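Side-chain contacts in thioredoxin-like protein (Parabacteroides distasonis, PDB 4FO5), which is of unknown function but has a thioredoxin-like fold without the paired active-site cysteines of classical thioredoxins, so conventional dithiol chemistry is not expected: residues 41-46 / 113-118; 49-54 / 92-97. All coordinates share one frame; numbering follows the deposited sequence. Where two conformers were deposited one is given.

Overall arrangement
From the N terminus the chain first forms strand 34-40, turns through 41-44 and enters helix 45-58, whose start takes part in contact 1 and whose middle takes part in contact 2. Two beta-alpha-beta units, 34-72 and 66-96, then bring it to edge strand 94-96, where contact 2 closes a loop of 37 residues. The chain runs on to strand 117-120, and contact 1 closes the larger loop, which contains the smaller one whole. Contact 1 thus joins the helix entrance to the loop before strand 117-120, and contact 2 joins the helix to the far edge of the same sheet. L54 and R50 touch N117 and F115, bringing the two contacts together.

Contact 1: residues 41-46 / 113-118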
ATOM      1  N   ALA A  41       1.828   7.835  -7.047  1.00 34.78           N
ATOM      2  CA  ALA A  41       2.654   9.026  -7.250  1.00 37.51           C
ATOM      3  C   ALA A  41       1.763  10.143  -7.754  1.00 43.33           C
ATOM      4  O   ALA A  41       0.819   9.868  -8.497  1.00 41.90           O
ATOM      5  CB  ALA A  41       3.779   8.753  -8.238  1.00 40.43           C
ATOM      6  N   ALA A  42       2.045  11.394  -7.344  1.00 43.38           N
ATOM      7  CA  ALA A  42       1.290  12.571  -7.784  1.00 46.18           C
ATOM      8  C   ALA A  42       1.300  12.696  -9.323  1.00 51.97           C
ATOM      9  O   ALA A  42       0.304  13.138  -9.891  1.00 53.82           O
ATOM     10  CB  ALA A  42       1.859  13.832  -7.148  1.00 49.14           C
ATOM     11  N   TYR A  43       2.391  12.228  -9.994  1.00 47.97           N
ATOM     12  CA  TYR A  43       2.523  12.250 -11.460  1.00 49.29           C
ATOM     13  C   TYR A  43       1.624  11.186 -12.163  1.00 52.84           C
ATOM     14  O   TYR A  43       1.554  11.178 -13.389  1.00 54.88           O
ATOM     15  CB  TYR A  43       3.996  12.107 -11.909  1.00 50.50           C
ATOM     16  CG  TYR A  43       4.662  10.778 -11.608  1.00 48.02           C
ATOM     17  CD1 TYR A  43       4.376   9.644 -12.367  1.00 48.37           C
ATOM     18  CD2 TYR A  43       5.678  10.685 -10.659  1.00 48.27           C
ATOM     19  CE1 TYR A  43       5.036   8.436 -12.145  1.00 47.98           C
ATOM     20  CE2 TYR A  43       6.343   9.481 -10.424  1.00 47.32           C
ATOM     21  CZ  TYR A  43       6.010   8.354 -11.162  1.00 53.75           C
ATOM     22  OH  TYR A  43       6.648   7.155 -10.925  1.00 53.69           O
ATOM     23  N   ASP A  44       0.978  10.278 -11.406  1.00 46.77           N
ATOM     24  CA  ASP A  44       0.051   9.290 -11.978  1.00 45.30           C
ATOM     25  C   ASP A  44      -1.307   9.583 -11.371  1.00 46.92           C
ATOM     26  O   ASP A  44      -1.589   9.213 -10.223  1.00 43.45           O
ATOM     27  CB  ASP A  44       0.510   7.843 -11.745  1.00 45.27           C
ATOM     28  CG  ASP A  44      -0.323   6.803 -12.481  1.00 58.81           C
ATOM     29  OD1 ASP A  44      -1.475   6.552 -12.061  1.00 57.63           O
ATOM     30  OD2 ASP A  44       0.194   6.202 -13.440  1.00 70.97           O
ATOM     31  N   ALA A  45      -2.110  10.344 -12.118  1.00 45.09           N
ATOM     32  CA  ALA A  45      -3.430  10.841 -11.716  1.00 43.73           C
ATOM     33  C   ALA A  45      -4.326   9.732 -11.176  1.00 43.20           C
ATOM     34  O   ALA A  45      -4.919   9.903 -10.113  1.00 40.54           O
ATOM     35  CB  ALA A  45      -4.103  11.536 -12.896  1.00 46.89           C
ATOM     36  N   GLU A  46      -4.372   8.586 -11.879  1.00 39.77           N
ATOM     37  CA  GLU A  46      -5.181   7.419 -11.520  1.00 37.81           C
ATOM     38  C   GLU A  46      -4.761   6.832 -10.170  1.00 38.84           C
ATOM     39  O   GLU A  46      -5.633   6.539  -9.349  1.00 36.59           O
ATOM     40  CB  GLU A  46      -5.112   6.347 -12.618  1.00 40.46           C
ATOM     41  CG  GLU A  46      -5.687   6.788 -13.969  1.00 52.44           C
ATOM     42  CD  GLU A  46      -4.823   7.639 -14.888  1.00 74.85           C
ATOM     43  OE1 GLU A  46      -3.675   7.963 -14.505  1.00 62.81           O
ATOM     44  OE2 GLU A  46      -5.308   8.008 -15.986  1.00 67.73           O
ATOM     45  N   LYS A 113       5.427  -2.009 -14.418  1.00 51.75           N
ATOM     46  CA  LYS A 113       4.206  -2.559 -15.001  1.00 52.43           C
ATOM     47  C   LYS A 113       2.983  -1.729 -14.555  1.00 55.84           C
ATOM     48  O   LYS A 113       1.874  -1.945 -15.054  1.00 57.42           O
ATOM     49  CB  LYS A 113       4.046  -4.045 -14.629  1.00 53.40           C
ATOM     50  CG  LYS A 113       4.916  -4.963 -15.483  1.00 71.25           C
ATOM     51  CD  LYS A 113       4.498  -6.414 -15.343  1.00 82.58           C
ATOM     52  CE  LYS A 113       5.430  -7.347 -16.077  1.00 98.42           C
ATOM     53  NZ  LYS A 113       5.258  -8.759 -15.634  1.00107.21           N
ATOM     54  N   GLY A 114       3.218  -0.764 -13.669  1.00 48.83           N
ATOM     55  CA  GLY A 114       2.197   0.151 -13.174  1.00 46.94           C
ATOM     56  C   GLY A 114       2.019   0.121 -11.669  1.00 47.12           C
ATOM     57  O   GLY A 114       2.384  -0.855 -11.003  1.00 45.34           O
ATOM     58  N   PHE A 115       1.451   1.207 -11.125  1.00 42.16           N
ATOM     59  CA  PHE A 115       1.153   1.340  -9.708  1.00 39.61           C
ATOM     60  C   PHE A 115       0.053   0.363  -9.350  1.00 44.31           C
ATOM     61  O   PHE A 115      -0.913   0.208 -10.092  1.00 47.64           O
ATOM     62  CB  PHE A 115       0.784   2.777  -9.366  1.00 40.89           C
ATOM     63  CG  PHE A 115       1.994   3.667  -9.443  1.00 43.95           C
ATOM     64  CD1 PHE A 115       3.116   3.410  -8.665  1.00 47.63           C
ATOM     65  CD2 PHE A 115       2.025   4.744 -10.310  1.00 48.13           C
ATOM     66  CE1 PHE A 115       4.240   4.235  -8.738  1.00 50.74           C
ATOM     67  CE2 PHE A 115       3.144   5.573 -10.375  1.00 53.38           C
ATOM     68  CZ  PHE A 115       4.245   5.311  -9.592  1.00 51.26           C
ATOM     69  N   LYS A 116       0.250  -0.339  -8.252  1.00 37.17           N
ATOM     70  CA  LYS A 116      -0.570  -1.446  -7.819  1.00 36.26           C
ATOM     71  C   LYS A 116      -0.768  -1.390  -6.303  1.00 36.36           C
ATOM     72  O   LYS A 116      -0.064  -0.648  -5.616  1.00 34.34           O
ATOM     73  CB  LYS A 116       0.233  -2.717  -8.223  1.00 41.08           C
ATOM     74  CG  LYS A 116      -0.497  -4.053  -8.255  1.00 66.40           C
ATOM     75  CD  LYS A 116       0.272  -5.069  -9.106  1.00 77.51           C
ATOM     76  CE  LYS A 116      -0.294  -6.469  -9.038  1.00 83.27           C
ATOM     77  NZ  LYS A 116       0.646  -7.479  -9.602  1.00 85.89           N
ATOM     78  N   ASN A 117      -1.732  -2.160  -5.793  1.00 31.13           N
ATOM     79  CA  ASN A 117      -1.968  -2.340  -4.373  1.00 29.22           C
ATOM     80  C   ASN A 117      -2.025  -3.846  -4.077  1.00 32.62           C
ATOM     81  O   ASN A 117      -2.244  -4.665  -4.980  1.00 32.86           O
ATOM     82  CB  ASN A 117      -3.209  -1.594  -3.858  1.00 31.15           C
ATOM     83  CG  ASN A 117      -4.565  -2.195  -4.158  1.00 45.42           C
ATOM     84  OD1 ASN A 117      -4.808  -3.414  -4.065  1.00 36.17           O
ATOM     85  ND2 ASN A 117      -5.521  -1.324  -4.394  1.00 40.81           N
ATOM     86  N   PHE A 118      -1.780  -4.199  -2.829  1.00 27.75           N
ATOM     87  CA  PHE A 118      -1.759  -5.582  -2.381  1.00 26.69           C
ATOM     88  C   PHE A 118      -2.373  -5.686  -1.008  1.00 30.43           C
ATOM     89  O   PHE A 118      -2.050  -4.898  -0.124  1.00 30.70           O
ATOM     90  CB  PHE A 118      -0.298  -6.115  -2.320  1.00 27.59           C
ATOM     91  CG  PHE A 118       0.506  -5.957  -3.587  1.00 29.42           C
ATOM     92  CD1 PHE A 118       1.216  -4.787  -3.838  1.00 31.52           C
ATOM     93  CD2 PHE A 118       0.509  -6.951  -4.552  1.00 32.86           C
ATOM     94  CE1 PHE A 118       1.913  -4.616  -5.028  1.00 33.15           C
ATOM     95  CE2 PHE A 118       1.246  -6.796  -5.729  1.00 37.39           C
ATOM     96  CZ  PHE A 118       1.962  -5.638  -5.948  1.00 34.47           C
TER
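The ring of F115 points into the turn 41-44. A41 N lies over one face, 4.2 Å above the plane and displaced toward the rim, while CG of D44 and CE1 of Y43 come to the edge, in the plane. The Y43 ring has the methyl of A41 against one face, and it meets the F115 ring obliquely, the planes 53° apart.

The closest approach is at the apex of F115, where CZ lies 3.3 Å from Y43 OH; A41 CB is 3.7 Å from the same atom. Further round the edge, D44 CB is 3.7 Å from F115 CD2, and the two side chains run past each other in opposite directions with the carboxylate plane nearly perpendicular to the ring. With chi1 at 66°, CG of Y43 sits between its N and carbonyl carbon, which folds the ring back over A41 and delivers the hydroxyl to F115. No hydrogen bond crosses between the segments. The turn is type I, closed by D44 N to A41 O at 2.9 Å, and D44 is the N-cap residue of helix 45-58, its carboxylate capping a backbone N in the first turn.

By sequence, D44 and S47 probably stand where classical thioredoxins carry their two cysteines, and F115 where they have the cis-proline; here the peptide bond before F115 is trans. The contact thus probably corresponds to the active-site corner of classical thioredoxins.

S47 OG bonds A41 N and D44 O, bracing the turn against the helix. F115 reaches F39 of strand 34-40, M73 of the loop after strand 66-72, and S47 and R50 of helix 45-58, so the loop before strand 117-120 is packed against the end of the central strand and the start of the helix.

Contact 2: residues 49-54 / 92-97; sequences ARNVQL and STQFHE
N51 and Q94 meet amide to amide, through a single hydrogen bond: N51 ND2 donates to Q94 OE1 over 3.0 Å, nearly straight at 174°. The acceptor lies in the amide plane of N51, whereas the donor is well tilted from the carbonyl plane of Q94. The two amide planes are 54° apart. N51 has CG anti to its own N (chi1 -168°), which sends the amide off the helix toward the strand; Q94 answers from the opposite direction with a chain bent at chi2, which turns its amide back toward the helix.

Further hydrogen bonds hold each amide from its other end. Q94 NE2 donates to T93 OG1 at 3.2 Å, leaving the Q94 group with a partner on both its oxygen and its nitrogen; T93 OG1 is itself bonded to D90 O. N51 OD1 is bonded to S70 OG and weakly to N38 ND2, so its carbonyl faces strands 66-72 and 34-40 while its NH2 faces Q94. These bonds fix which way round each amide lies and satisfy polar atoms in a buried setting.

Apolar contact comes from other residues. W40 and L89 touch both N51 and Q94, and F80 and V84 add to the surroundings of Q94.

Helix 45-58 and helix 77-87 lie on the same face of the sheet, as expected for two right-handed beta-alpha-beta crossovers stepping the same way across the sheet; the second, with helix 77-87 and strand 94-96, probably corresponds to the insertion of AhpC/TlpA-type members of the thioredoxin superfamily. The N51-Q94 bond bridges from the first of these helices to edge strand 94-96, passing over strand 66-72, whose S70 also pairs through its backbone with T93 and F95.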
ATOM      1  N   ALA A  49      -5.897   9.164  -7.364  1.00 33.92           N
ATOM      2  CA  ALA A  49      -7.329   9.069  -7.032  1.00 32.40           C
ATOM      3  C   ALA A  49      -7.646   7.753  -6.310  1.00 33.28           C
ATOM      4  O   ALA A  49      -8.434   7.773  -5.377  1.00 32.67           O
ATOM      5  CB  ALA A  49      -8.187   9.203  -8.281  1.00 33.99           C
ATOM      6  N   ARG A  50      -7.029   6.619  -6.702  1.00 31.77           N
ATOM      7  CA  ARG A  50      -7.246   5.330  -6.009  1.00 30.90           C
ATOM      8  C   ARG A  50      -6.777   5.394  -4.571  1.00 33.13           C
ATOM      9  O   ARG A  50      -7.409   4.829  -3.675  1.00 30.75           O
ATOM     10  CB  ARG A  50      -6.498   4.181  -6.710  1.00 34.86           C
ATOM     11  CG  ARG A  50      -7.083   3.782  -8.055  1.00 44.19           C
ATOM     12  CD  ARG A  50      -6.517   2.438  -8.537  1.00 50.57           C
ATOM     13  NE  ARG A  50      -5.049   2.416  -8.638  1.00 45.57           N
ATOM     14  CZ  ARG A  50      -4.354   2.851  -9.686  1.00 62.46           C
ATOM     15  NH1 ARG A  50      -4.979   3.376 -10.739  1.00 52.77           N
ATOM     16  NH2 ARG A  50      -3.029   2.785  -9.684  1.00 47.56           N
ATOM     17  N   ASN A  51      -5.670   6.117  -4.342  1.00 31.01           N
ATOM     18  CA  ASN A  51      -5.100   6.296  -3.013  1.00 29.44           C
ATOM     19  C   ASN A  51      -6.105   6.954  -2.045  1.00 34.18           C
ATOM     20  O   ASN A  51      -6.293   6.456  -0.938  1.00 33.39           O
ATOM     21  CB  ASN A  51      -3.829   7.130  -3.088  1.00 27.37           C
ATOM     22  CG  ASN A  51      -3.066   7.091  -1.793  1.00 42.38           C
ATOM     23  OD1 ASN A  51      -2.983   6.056  -1.144  1.00 34.79           O
ATOM     24  ND2 ASN A  51      -2.523   8.215  -1.375  1.00 34.88           N
ATOM     25  N   VAL A  52      -6.777   8.033  -2.493  1.00 31.55           N
ATOM     26  CA  VAL A  52      -7.777   8.758  -1.708  1.00 30.97           C
ATOM     27  C   VAL A  52      -8.942   7.835  -1.402  1.00 32.58           C
ATOM     28  O   VAL A  52      -9.407   7.801  -0.267  1.00 32.76           O
ATOM     29  CB  VAL A  52      -8.243  10.050  -2.450  1.00 37.10           C
ATOM     30  CG1 VAL A  52      -9.459  10.687  -1.781  1.00 38.33           C
ATOM     31  CG2 VAL A  52      -7.102  11.055  -2.561  1.00 37.33           C
ATOM     32  N   GLN A  53      -9.421   7.088  -2.408  1.00 30.54           N
ATOM     33  CA  GLN A  53     -10.572   6.216  -2.227  1.00 30.64           C
ATOM     34  C   GLN A  53     -10.246   5.077  -1.290  1.00 34.20           C
ATOM     35  O   GLN A  53     -11.039   4.807  -0.389  1.00 34.72           O
ATOM     36  CB  GLN A  53     -11.120   5.717  -3.564  1.00 32.28           C
ATOM     37  CG  GLN A  53     -11.691   6.851  -4.446  1.00 34.23           C
ATOM     38  CD  GLN A  53     -12.721   7.750  -3.778  1.00 52.50           C
ATOM     39  OE1 GLN A  53     -13.702   7.280  -3.184  1.00 52.05           O
ATOM     40  NE2 GLN A  53     -12.545   9.077  -3.903  1.00 41.42           N
ATOM     41  N   LEU A  54      -9.065   4.467  -1.432  1.00 30.11           N
ATOM     42  CA  LEU A  54      -8.645   3.389  -0.519  1.00 30.36           C
ATOM     43  C   LEU A  54      -8.455   3.898   0.925  1.00 35.37           C
ATOM     44  O   LEU A  54      -8.987   3.278   1.844  1.00 35.23           O
ATOM     45  CB  LEU A  54      -7.355   2.703  -1.005  1.00 29.08           C
ATOM     46  CG  LEU A  54      -7.484   1.875  -2.300  1.00 34.23           C
ATOM     47  CD1 LEU A  54      -6.109   1.593  -2.891  1.00 33.37           C
ATOM     48  CD2 LEU A  54      -8.277   0.580  -2.080  1.00 36.77           C
ATOM     49  N   SER A  92      -0.706   9.150   9.165  1.00 39.72           N
ATOM     50  CA  SER A  92      -0.108   7.953   9.750  0.50 39.70           C
ATOM     51  C   SER A  92       0.013   6.811   8.706  1.00 41.65           C
ATOM     52  O   SER A  92       0.840   5.930   8.877  1.00 42.36           O
ATOM     53  CB  SER A  92      -0.896   7.500  10.978  0.50 44.10           C
ATOM     54  OG  SER A  92      -2.210   7.079  10.652  0.50 52.92           O
ATOM     55  N   THR A  93      -0.771   6.863   7.624  1.00 37.46           N
ATOM     56  CA  THR A  93      -0.791   5.835   6.566  1.00 34.60           C
ATOM     57  C   THR A  93      -0.062   6.231   5.253  1.00 34.79           C
ATOM     58  O   THR A  93      -0.034   5.442   4.288  1.00 30.59           O
ATOM     59  CB  THR A  93      -2.256   5.498   6.271  1.00 41.72           C
ATOM     60  OG1 THR A  93      -2.904   6.603   5.632  1.00 46.25           O
ATOM     61  CG2 THR A  93      -3.023   5.068   7.523  1.00 41.45           C
ATOM     62  N   GLN A  94       0.544   7.430   5.218  1.00 30.73           N
ATOM     63  CA  GLN A  94       1.191   7.921   4.007  1.00 29.81           C
ATOM     64  C   GLN A  94       2.693   7.984   4.205  1.00 36.09           C
ATOM     65  O   GLN A  94       3.184   8.626   5.131  1.00 34.83           O
ATOM     66  CB  GLN A  94       0.612   9.283   3.611  1.00 31.98           C
ATOM     67  CG  GLN A  94      -0.927   9.277   3.417  1.00 23.49           C
ATOM     68  CD  GLN A  94      -1.381   8.376   2.300  1.00 37.52           C
ATOM     69  OE1 GLN A  94      -0.884   8.452   1.182  1.00 30.96           O
ATOM     70  NE2 GLN A  94      -2.371   7.529   2.565  1.00 33.38           N
ATOM     71  N   PHE A  95       3.419   7.254   3.345  1.00 33.66           N
ATOM     72  CA  PHE A  95       4.877   7.121   3.408  1.00 34.21           C
ATOM     73  C   PHE A  95       5.472   7.520   2.092  1.00 39.18           C
ATOM     74  O   PHE A  95       4.804   7.478   1.061  1.00 37.24           O
ATOM     75  CB  PHE A  95       5.279   5.682   3.774  1.00 34.17           C
ATOM     76  CG  PHE A  95       4.661   5.219   5.065  1.00 34.49           C
ATOM     77  CD1 PHE A  95       3.377   4.681   5.088  1.00 34.85           C
ATOM     78  CD2 PHE A  95       5.368   5.306   6.267  1.00 37.41           C
ATOM     79  CE1 PHE A  95       2.793   4.271   6.297  1.00 36.10           C
ATOM     80  CE2 PHE A  95       4.795   4.872   7.465  1.00 40.07           C
ATOM     81  CZ  PHE A  95       3.503   4.379   7.474  1.00 37.06           C
ATOM     82  N   HIS A  96       6.719   7.921   2.138  1.00 38.97           N
ATOM     83  CA  HIS A  96       7.427   8.437   0.990  1.00 40.88           C
ATOM     84  C   HIS A  96       8.753   7.742   0.763  1.00 48.44           C
ATOM     85  O   HIS A  96       9.610   7.744   1.640  1.00 47.92           O
ATOM     86  CB  HIS A  96       7.662   9.942   1.189  1.00 43.61           C
ATOM     87  CG  HIS A  96       8.402  10.578   0.061  1.00 49.78           C
ATOM     88  ND1 HIS A  96       9.587  11.255   0.270  1.00 55.02           N
ATOM     89  CD2 HIS A  96       8.125  10.575  -1.265  1.00 51.62           C
ATOM     90  CE1 HIS A  96       9.979  11.663  -0.923  1.00 56.26           C
ATOM     91  NE2 HIS A  96       9.138  11.265  -1.876  1.00 54.90           N
ATOM     92  N   GLU A  97       8.916   7.171  -0.434  1.00 48.81           N
ATOM     93  CA  GLU A  97      10.174   6.591  -0.893  1.00 52.17           C
ATOM     94  C   GLU A  97      10.797   7.662  -1.808  1.00 61.54           C
ATOM     95  O   GLU A  97      10.304   7.902  -2.922  1.00 61.03           O
ATOM     96  CB  GLU A  97       9.974   5.219  -1.583  1.00 52.16           C
ATOM     97  CG  GLU A  97      11.230   4.632  -2.216  1.00 62.67           C
ATOM     98  CD  GLU A  97      12.341   4.203  -1.277  1.00 83.60           C
ATOM     99  OE1 GLU A  97      12.991   5.089  -0.676  1.00 89.26           O
ATOM    100  OE2 GLU A  97      12.609   2.983  -1.194  1.00 77.41           O
TER